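Side-chain contacts in thioesterase (Pseudomonas aeruginosa, PDB 3QY3), which probably hydrolyses fatty acyl-CoA thioesters, as a four-subunit member of the hotdog-fold thioesterases: residues G39-Y44 / P90-A95; E58-W63 / C132-V137. All blocks are in the same frame, centred on the assembly; numbering follows the deposited sequence.

Contact 1 (G39-Y44 / P90-A95); sequences GDMDSY and PVVHPA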
ATOM      1  N   GLY A  39       9.573  -0.391  -1.112  1.00 16.46           N
ATOM      2  CA  GLY A  39       8.442   0.290  -0.403  1.00 15.70           C
ATOM      3  C   GLY A  39       7.576  -0.669   0.386  1.00 17.46           C
ATOM      4  O   GLY A  39       6.658  -0.199   1.062  1.00 17.52           O
ATOM      5  N   ASP A  40       7.789  -1.971   0.258  1.00 15.94           N
ATOM      6  CA  ASP A  40       7.105  -2.946   1.102  1.00 16.53           C
ATOM      7  C   ASP A  40       7.596  -2.897   2.603  1.00 16.30           C
ATOM      8  O   ASP A  40       6.886  -3.422   3.511  1.00 17.87           O
ATOM      9  CB  ASP A  40       7.322  -4.377   0.625  1.00 16.11           C
ATOM     10  CG  ASP A  40       6.615  -4.727  -0.690  1.00 14.79           C
ATOM     11  OD1 ASP A  40       5.749  -3.978  -1.155  1.00 19.83           O
ATOM     12  OD2 ASP A  40       7.014  -5.766  -1.232  1.00 17.76           O
HETATM   13  N   MSE A  41       8.819  -2.375   2.841  1.00 17.63           N
HETATM   14  CA  MSE A  41       9.383  -2.240   4.166  1.00 16.83           C
HETATM   15  C   MSE A  41       8.794  -1.112   4.961  1.00 18.97           C
HETATM   16  O   MSE A  41       8.342  -0.076   4.398  1.00 19.14           O
HETATM   17  CB  MSE A  41      10.903  -2.104   4.086  1.00 18.43           C
HETATM   18  CG  MSE A  41      11.484  -3.324   3.502  1.00 18.07           C
HETATM   19 SE   MSE A  41      13.457  -3.400   3.707  0.65 24.17          SE
HETATM   20  CE  MSE A  41      13.944  -1.888   2.626  1.00 19.06           C
ATOM     21  N   ASP A  42       8.793  -1.287   6.277  1.00 17.87           N
ATOM     22  CA  ASP A  42       8.320  -0.231   7.189  1.00 17.08           C
ATOM     23  C   ASP A  42       9.521   0.322   7.920  1.00 18.54           C
ATOM     24  O   ASP A  42      10.697  -0.022   7.626  1.00 18.34           O
ATOM     25  CB  ASP A  42       7.245  -0.779   8.150  1.00 17.70           C
ATOM     26  CG  ASP A  42       7.689  -1.970   8.944  1.00 18.31           C
ATOM     27  OD1 ASP A  42       8.912  -2.117   9.219  1.00 21.98           O
ATOM     28  OD2 ASP A  42       6.766  -2.732   9.308  1.00 19.56           O
ATOM     29  N   SER A  43       9.253   1.146   8.930  1.00 19.02           N
ATOM     30  CA  SER A  43      10.310   1.818   9.625  1.00 21.83           C
ATOM     31  C   SER A  43      11.232   0.843  10.407  1.00 23.34           C
ATOM     32  O   SER A  43      12.303   1.278  10.870  1.00 23.47           O
ATOM     33  CB  SER A  43       9.726   2.985  10.504  1.00 22.13           C
ATOM     34  OG  SER A  43       8.986   2.444  11.544  1.00 25.98           O
ATOM     35  N   TYR A  44      10.846  -0.431  10.592  1.00 23.65           N
ATOM     36  CA  TYR A  44      11.719  -1.456  11.174  1.00 26.03           C
ATOM     37  C   TYR A  44      12.780  -1.904  10.195  1.00 25.32           C
ATOM     38  O   TYR A  44      13.708  -2.588  10.592  1.00 26.79           O
ATOM     39  CB  TYR A  44      10.987  -2.742  11.574  1.00 27.01           C
ATOM     40  CG  TYR A  44      10.019  -2.665  12.669  1.00 32.23           C
ATOM     41  CD1 TYR A  44      10.329  -2.017  13.877  1.00 36.53           C
ATOM     42  CD2 TYR A  44       8.753  -3.262  12.537  1.00 35.58           C
ATOM     43  CE1 TYR A  44       9.350  -1.985  14.917  1.00 37.44           C
ATOM     44  CE2 TYR A  44       7.813  -3.225  13.561  1.00 37.15           C
ATOM     45  CZ  TYR A  44       8.110  -2.585  14.721  1.00 40.06           C
ATOM     46  OH  TYR A  44       7.126  -2.575  15.693  1.00 44.88           O
ATOM     47  N   PRO A  90      11.994 -12.534   9.421  1.00 24.10           N
ATOM     48  CA  PRO A  90      11.740 -11.335   8.593  1.00 24.94           C
ATOM     49  C   PRO A  90      12.375 -11.444   7.250  1.00 24.22           C
ATOM     50  O   PRO A  90      13.384 -12.142   7.087  1.00 24.93           O
ATOM     51  CB  PRO A  90      12.382 -10.193   9.420  1.00 25.14           C
ATOM     52  CG  PRO A  90      13.436 -10.865  10.214  1.00 29.72           C
ATOM     53  CD  PRO A  90      12.999 -12.277  10.467  1.00 27.08           C
ATOM     54  N   VAL A  91      11.809 -10.716   6.290  1.00 22.52           N
ATOM     55  CA  VAL A  91      12.378 -10.605   4.953  1.00 20.57           C
ATOM     56  C   VAL A  91      12.876  -9.177   4.817  1.00 20.64           C
ATOM     57  O   VAL A  91      12.214  -8.226   5.237  1.00 20.38           O
ATOM     58  CB  VAL A  91      11.361 -10.927   3.879  1.00 19.74           C
ATOM     59  CG1 VAL A  91      11.893 -10.634   2.432  1.00 20.81           C
ATOM     60  CG2 VAL A  91      10.793 -12.385   3.973  1.00 21.42           C
ATOM     61  N   VAL A  92      14.045  -9.037   4.206  1.00 21.62           N
ATOM     62  CA  VAL A  92      14.645  -7.760   3.955  1.00 21.95           C
ATOM     63  C   VAL A  92      14.928  -7.582   2.462  1.00 23.19           C
ATOM     64  O   VAL A  92      15.539  -8.428   1.838  1.00 22.79           O
ATOM     65  CB  VAL A  92      15.891  -7.614   4.789  1.00 25.83           C
ATOM     66  CG1 VAL A  92      16.684  -6.310   4.481  1.00 26.87           C
ATOM     67  CG2 VAL A  92      15.532  -7.616   6.295  1.00 26.05           C
ATOM     68  N   HIS A  93      14.533  -6.433   1.919  1.00 22.37           N
ATOM     69  CA  HIS A  93      14.852  -6.093   0.517  1.00 22.49           C
ATOM     70  C   HIS A  93      16.362  -6.010   0.269  1.00 22.45           C
ATOM     71  O   HIS A  93      17.117  -5.505   1.112  1.00 23.39           O
ATOM     72  CB  HIS A  93      14.193  -4.745   0.197  1.00 23.03           C
ATOM     73  CG  HIS A  93      14.289  -4.319  -1.242  1.00 22.34           C
ATOM     74  ND1 HIS A  93      15.369  -3.642  -1.746  1.00 22.93           N
ATOM     75  CD2 HIS A  93      13.427  -4.483  -2.280  1.00 18.82           C
ATOM     76  CE1 HIS A  93      15.162  -3.379  -3.034  1.00 23.08           C
ATOM     77  NE2 HIS A  93      13.976  -3.850  -3.374  1.00 20.55           N
ATOM     78  N   PRO A  94      16.828  -6.438  -0.911  1.00 23.33           N
ATOM     79  CA  PRO A  94      16.102  -7.069  -1.993  1.00 22.63           C
ATOM     80  C   PRO A  94      15.898  -8.569  -1.656  1.00 22.26           C
ATOM     81  O   PRO A  94      16.787  -9.208  -1.094  1.00 22.21           O
ATOM     82  CB  PRO A  94      17.027  -6.923  -3.185  1.00 24.28           C
ATOM     83  CG  PRO A  94      18.371  -6.749  -2.617  1.00 26.97           C
ATOM     84  CD  PRO A  94      18.239  -6.146  -1.276  1.00 25.78           C
ATOM     85  N   ALA A  95      14.794  -9.132  -2.111  1.00 20.99           N
ATOM     86  CA  ALA A  95      14.519 -10.528  -1.899  1.00 20.96           C
ATOM     87  C   ALA A  95      13.348 -10.907  -2.806  1.00 20.96           C
ATOM     88  O   ALA A  95      12.585 -10.047  -3.250  1.00 20.68           O
ATOM     89  CB  ALA A  95      14.126 -10.792  -0.404  1.00 21.08           C
TER
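At Val92 the contact begins lightly: its CG1 methyl comes within 4.4 Å of SE of Met41, a residue modelled as selenomethionine, while Val92 also leans on His46. The main meeting follows at His93, where the selenium settles against the backbone, with Met41 SE 3.7 Å from His93 N. That nitrogen is buried and has no hydrogen-bond partner in the model, so the loop pays for this apolar cover with one unsatisfied N-H. Beside it, Met41 CE lies 3.8 Å from His93 CB, the two side chains crossing at about a right angle. A bend at the last torsion of Met41 (chi3 -65°) lets both selenium and methyl group meet the same CB. The imidazole runs on past Met41, since CG stands opposite the backbone N (chi1 -174°). It packs edge-to-face with Trp38, and its NE2 is hydrogen-bonded to Glu58 of the third subunit. Pro94, joined by a cis peptide bond, lays its CB over one face of the imidazole, offset toward the rim. Across the contact, beyond the 3-10 end at Gly39-Asp40, Asp42-Tyr44 form an Asx turn, Tyr44 N donating to Asp42 OD1 over 2.9 Å from above the carboxylate plane. In the hotdog fold this joins the connection between strand 28-35 and helix 51-66 to the loop between strands 76-87 and 96-106, beside the third subunit, whose Arg37 salt-bridges Asp40 OD2.

Contact 2 (E58-W63 / C132-V137); sequences EARVAW and CKLVWV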
ATOM      1  N   GLU A  58      -1.383 -12.498  -3.996  1.00 17.83           N
ATOM      2  CA  GLU A  58      -0.800 -12.633  -5.338  1.00 19.07           C
ATOM      3  C   GLU A  58      -0.629 -14.107  -5.748  1.00 18.30           C
ATOM      4  O   GLU A  58      -0.942 -14.484  -6.887  1.00 18.41           O
ATOM      5  CB  GLU A  58       0.493 -11.860  -5.442  1.00 19.60           C
ATOM      6  CG  GLU A  58       0.969 -11.799  -6.877  1.00 19.04           C
ATOM      7  CD  GLU A  58       0.023 -10.989  -7.803  1.00 20.92           C
ATOM      8  OE1 GLU A  58      -0.840 -10.229  -7.271  1.00 21.62           O
ATOM      9  OE2 GLU A  58       0.180 -11.100  -9.031  1.00 22.12           O
ATOM     10  N   ALA A  59      -0.189 -14.920  -4.809  1.00 18.52           N
ATOM     11  CA  ALA A  59       0.036 -16.341  -5.090  1.00 19.58           C
ATOM     12  C   ALA A  59      -1.297 -16.999  -5.410  1.00 19.85           C
ATOM     13  O   ALA A  59      -1.397 -17.785  -6.392  1.00 20.01           O
ATOM     14  CB  ALA A  59       0.719 -17.022  -3.938  1.00 19.18           C
ATOM     15  N   ARG A  60      -2.345 -16.728  -4.603  1.00 20.33           N
ATOM     16  CA  ARG A  60      -3.676 -17.312  -4.913  1.00 21.64           C
ATOM     17  C   ARG A  60      -4.230 -16.831  -6.221  1.00 21.55           C
ATOM     18  O   ARG A  60      -4.795 -17.616  -7.030  1.00 20.21           O
ATOM     19  CB  ARG A  60      -4.766 -17.004  -3.857  1.00 22.16           C
ATOM     20  CG  ARG A  60      -4.543 -17.469  -2.503  1.00 29.02           C
ATOM     21  CD  ARG A  60      -5.844 -17.190  -1.666  1.00 29.61           C
ATOM     22  NE  ARG A  60      -6.253 -15.767  -1.559  1.00 28.49           N
ATOM     23  CZ  ARG A  60      -5.752 -14.909  -0.672  1.00 26.10           C
ATOM     24  NH1 ARG A  60      -6.224 -13.703  -0.630  1.00 30.17           N
ATOM     25  NH2 ARG A  60      -4.736 -15.252   0.133  1.00 26.13           N
ATOM     26  N   VAL A  61      -4.091 -15.525  -6.505  1.00 20.97           N
ATOM     27  CA  VAL A  61      -4.536 -15.001  -7.800  1.00 21.01           C
ATOM     28  C   VAL A  61      -3.845 -15.698  -8.965  1.00 20.49           C
ATOM     29  O   VAL A  61      -4.508 -16.119  -9.906  1.00 23.37           O
ATOM     30  CB  VAL A  61      -4.367 -13.437  -7.857  1.00 20.74           C
ATOM     31  CG1 VAL A  61      -4.553 -12.892  -9.270  1.00 24.84           C
ATOM     32  CG2 VAL A  61      -5.379 -12.800  -6.883  1.00 19.85           C
ATOM     33  N   ALA A  62      -2.546 -15.929  -8.851  1.00 22.25           N
ATOM     34  CA  ALA A  62      -1.804 -16.666  -9.896  1.00 24.01           C
ATOM     35  C   ALA A  62      -2.275 -18.095 -10.055  1.00 25.08           C
ATOM     36  O   ALA A  62      -2.495 -18.564 -11.195  1.00 26.11           O
ATOM     37  CB  ALA A  62      -0.292 -16.623  -9.571  1.00 24.47           C
ATOM     38  N   TRP A  63      -2.496 -18.807  -8.936  1.00 24.21           N
ATOM     39  CA  TRP A  63      -3.098 -20.156  -8.960  1.00 23.27           C
ATOM     40  C   TRP A  63      -4.479 -20.133  -9.635  1.00 25.23           C
ATOM     41  O   TRP A  63      -4.752 -20.945 -10.558  1.00 23.91           O
ATOM     42  CB  TRP A  63      -3.226 -20.766  -7.583  1.00 24.15           C
ATOM     43  CG  TRP A  63      -3.795 -22.117  -7.575  1.00 23.34           C
ATOM     44  CD1 TRP A  63      -3.369 -23.200  -8.327  1.00 23.21           C
ATOM     45  CD2 TRP A  63      -4.856 -22.586  -6.773  1.00 25.32           C
ATOM     46  NE1 TRP A  63      -4.136 -24.308  -8.048  1.00 23.57           N
ATOM     47  CE2 TRP A  63      -5.067 -23.956  -7.108  1.00 26.08           C
ATOM     48  CE3 TRP A  63      -5.709 -21.980  -5.847  1.00 22.58           C
ATOM     49  CZ2 TRP A  63      -6.084 -24.725  -6.517  1.00 28.06           C
ATOM     50  CZ3 TRP A  63      -6.707 -22.752  -5.281  1.00 28.01           C
ATOM     51  CH2 TRP A  63      -6.885 -24.104  -5.612  1.00 26.88           C
ATOM     52  N   CYS A 132      -5.443 -19.973   4.429  1.00 22.60           N
ATOM     53  CA  CYS A 132      -6.507 -19.110   3.960  0.60 22.06           C
ATOM     54  C   CYS A 132      -7.718 -20.007   3.678  1.00 24.16           C
ATOM     55  O   CYS A 132      -7.624 -20.922   2.794  1.00 25.56           O
ATOM     56  CB  CYS A 132      -6.029 -18.382   2.675  0.60 22.58           C
ATOM     57  SG  CYS A 132      -7.116 -17.181   1.966  0.60 23.59           S
ATOM     58  N   LYS A 133      -8.816 -19.767   4.375  1.00 22.99           N
ATOM     59  CA  LYS A 133     -10.049 -20.489   4.112  0.60 24.82           C
ATOM     60  C   LYS A 133     -10.846 -19.715   3.092  1.00 23.90           C
ATOM     61  O   LYS A 133     -11.142 -18.558   3.323  1.00 24.61           O
ATOM     62  CB  LYS A 133     -10.852 -20.633   5.392  0.60 26.01           C
ATOM     63  CG  LYS A 133     -10.075 -21.293   6.525  0.60 29.11           C
ATOM     64  CD  LYS A 133     -10.979 -21.538   7.749  0.60 33.00           C
ATOM     65  CE  LYS A 133     -10.365 -22.578   8.706  0.60 35.73           C
ATOM     66  NZ  LYS A 133     -10.804 -22.431  10.137  0.60 38.46           N
ATOM     67  N   LEU A 134     -11.177 -20.361   1.979  1.00 24.90           N
ATOM     68  CA  LEU A 134     -11.940 -19.772   0.925  1.00 25.40           C
ATOM     69  C   LEU A 134     -13.297 -20.456   0.892  1.00 26.45           C
ATOM     70  O   LEU A 134     -13.412 -21.658   1.158  1.00 28.77           O
ATOM     71  CB  LEU A 134     -11.232 -20.016  -0.431  1.00 25.32           C
ATOM     72  CG  LEU A 134      -9.767 -19.572  -0.625  1.00 26.77           C
ATOM     73  CD1 LEU A 134      -9.214 -20.390  -1.817  1.00 31.67           C
ATOM     74  CD2 LEU A 134      -9.752 -18.067  -0.871  1.00 27.18           C
ATOM     75  N   VAL A 135     -14.305 -19.665   0.561  1.00 26.93           N
ATOM     76  CA  VAL A 135     -15.643 -20.170   0.322  0.60 28.58           C
ATOM     77  C   VAL A 135     -16.081 -19.664  -1.069  1.00 29.70           C
ATOM     78  O   VAL A 135     -15.830 -18.499  -1.420  1.00 28.54           O
ATOM     79  CB  VAL A 135     -16.629 -19.736   1.461  0.60 29.36           C
ATOM     80  CG1 VAL A 135     -16.212 -20.312   2.834  0.60 28.35           C
ATOM     81  CG2 VAL A 135     -16.743 -18.202   1.582  0.60 28.50           C
ATOM     82  N   TRP A 136     -16.707 -20.527  -1.873  1.00 31.42           N
ATOM     83  CA  TRP A 136     -17.217 -20.090  -3.173  1.00 34.24           C
ATOM     84  C   TRP A 136     -18.633 -19.598  -2.924  1.00 36.24           C
ATOM     85  O   TRP A 136     -19.418 -20.275  -2.268  1.00 37.10           O
ATOM     86  CB  TRP A 136     -17.191 -21.208  -4.222  1.00 34.84           C
ATOM     87  CG  TRP A 136     -15.964 -21.124  -5.090  1.00 35.43           C
ATOM     88  CD1 TRP A 136     -15.896 -20.692  -6.405  1.00 34.84           C
ATOM     89  CD2 TRP A 136     -14.622 -21.429  -4.696  1.00 34.33           C
ATOM     90  NE1 TRP A 136     -14.568 -20.678  -6.824  1.00 34.56           N
ATOM     91  CE2 TRP A 136     -13.780 -21.162  -5.804  1.00 33.75           C
ATOM     92  CE3 TRP A 136     -14.042 -21.940  -3.514  1.00 34.69           C
ATOM     93  CZ2 TRP A 136     -12.391 -21.389  -5.760  1.00 35.40           C
ATOM     94  CZ3 TRP A 136     -12.645 -22.120  -3.471  1.00 32.00           C
ATOM     95  CH2 TRP A 136     -11.848 -21.839  -4.578  1.00 33.54           C
ATOM     96  N   VAL A 137     -18.917 -18.418  -3.450  1.00 38.50           N
ATOM     97  CA  VAL A 137     -20.159 -17.719  -3.250  1.00 41.17           C
ATOM     98  C   VAL A 137     -20.653 -17.090  -4.580  1.00 43.58           C
ATOM     99  O   VAL A 137     -19.874 -16.625  -5.427  1.00 42.72           O
ATOM    100  CB  VAL A 137     -20.012 -16.600  -2.198  1.00 41.20           C
ATOM    101  CG1 VAL A 137     -21.371 -16.003  -1.873  1.00 43.97           C
ATOM    102  CG2 VAL A 137     -19.306 -17.093  -0.917  1.00 41.88           C
TER
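The guanidinium of Arg60 carries Cys132 SG over one face, the sulfur standing 3.4 Å above the plane but displaced toward the rim. The sulfur lies toward the NE-NH2 side: Cys132 SG is 3.6 Å from Arg60 NH2 but 4.4 Å from Arg60 NH1. Cys132 is modelled in two conformers, so this arrangement belongs to the one described and is doubtful for the other. Leu134 CD2 comes to the same group at a slant, and its nearest approach is to the aliphatic stem, 4.1 Å from Arg60 CD. The sulfur also touches that stem, with Cys132 SG 3.8 Å from Arg60 CD. The arginine is thus used here as a flat, partly apolar surface, meeting the strand by van der Waals contact and not by a polar bond. Its shape makes this possible: the chain runs extended through chi2 and then bends at chi3 (-61°), which turns the guanidinium across the sulfur instead of letting it continue straight toward the sheet. Cys132, with SG opposite its backbone N (chi1 -176°), points from the strand toward the helix. Because side chains alternate along a strand, Cys132 and Leu134 both face the helix, whereas Lys133 points to the other side and bonds to Gln82. Val80 of strand 76-87 touches Arg60, Cys132 and Leu134 alike, and Leu113 of strand 110-119 packs on Arg60 and Leu134. Helix 51-66 is thereby laid on the curved antiparallel sheet as the central helix of the hotdog fold, over strand 128-138, which pairs with strands 76-87 and 110-119 on its two sides.

How the contacts relate
The two contacts illustrate how chemistry follows place in one fold. Contact 2 is buried near the middle of the chain and joins regular elements, helix to strand; contact 1 joins two connecting segments and is only partly buried, and its centre is about 19 Å from the centre of the chain. Both use a chalcogen-bearing side chain, a methionine (here selenomethionine) in contact 1 and a cysteine in contact 2, but contact 1 sets it against backbone and contact 2 against a charged planar group. Their centres are about 25 Å apart within the chain. Both touch the third subunit, where the 90-95 loop of contact 1 meets that subunit's copy of the helix segment of contact 2.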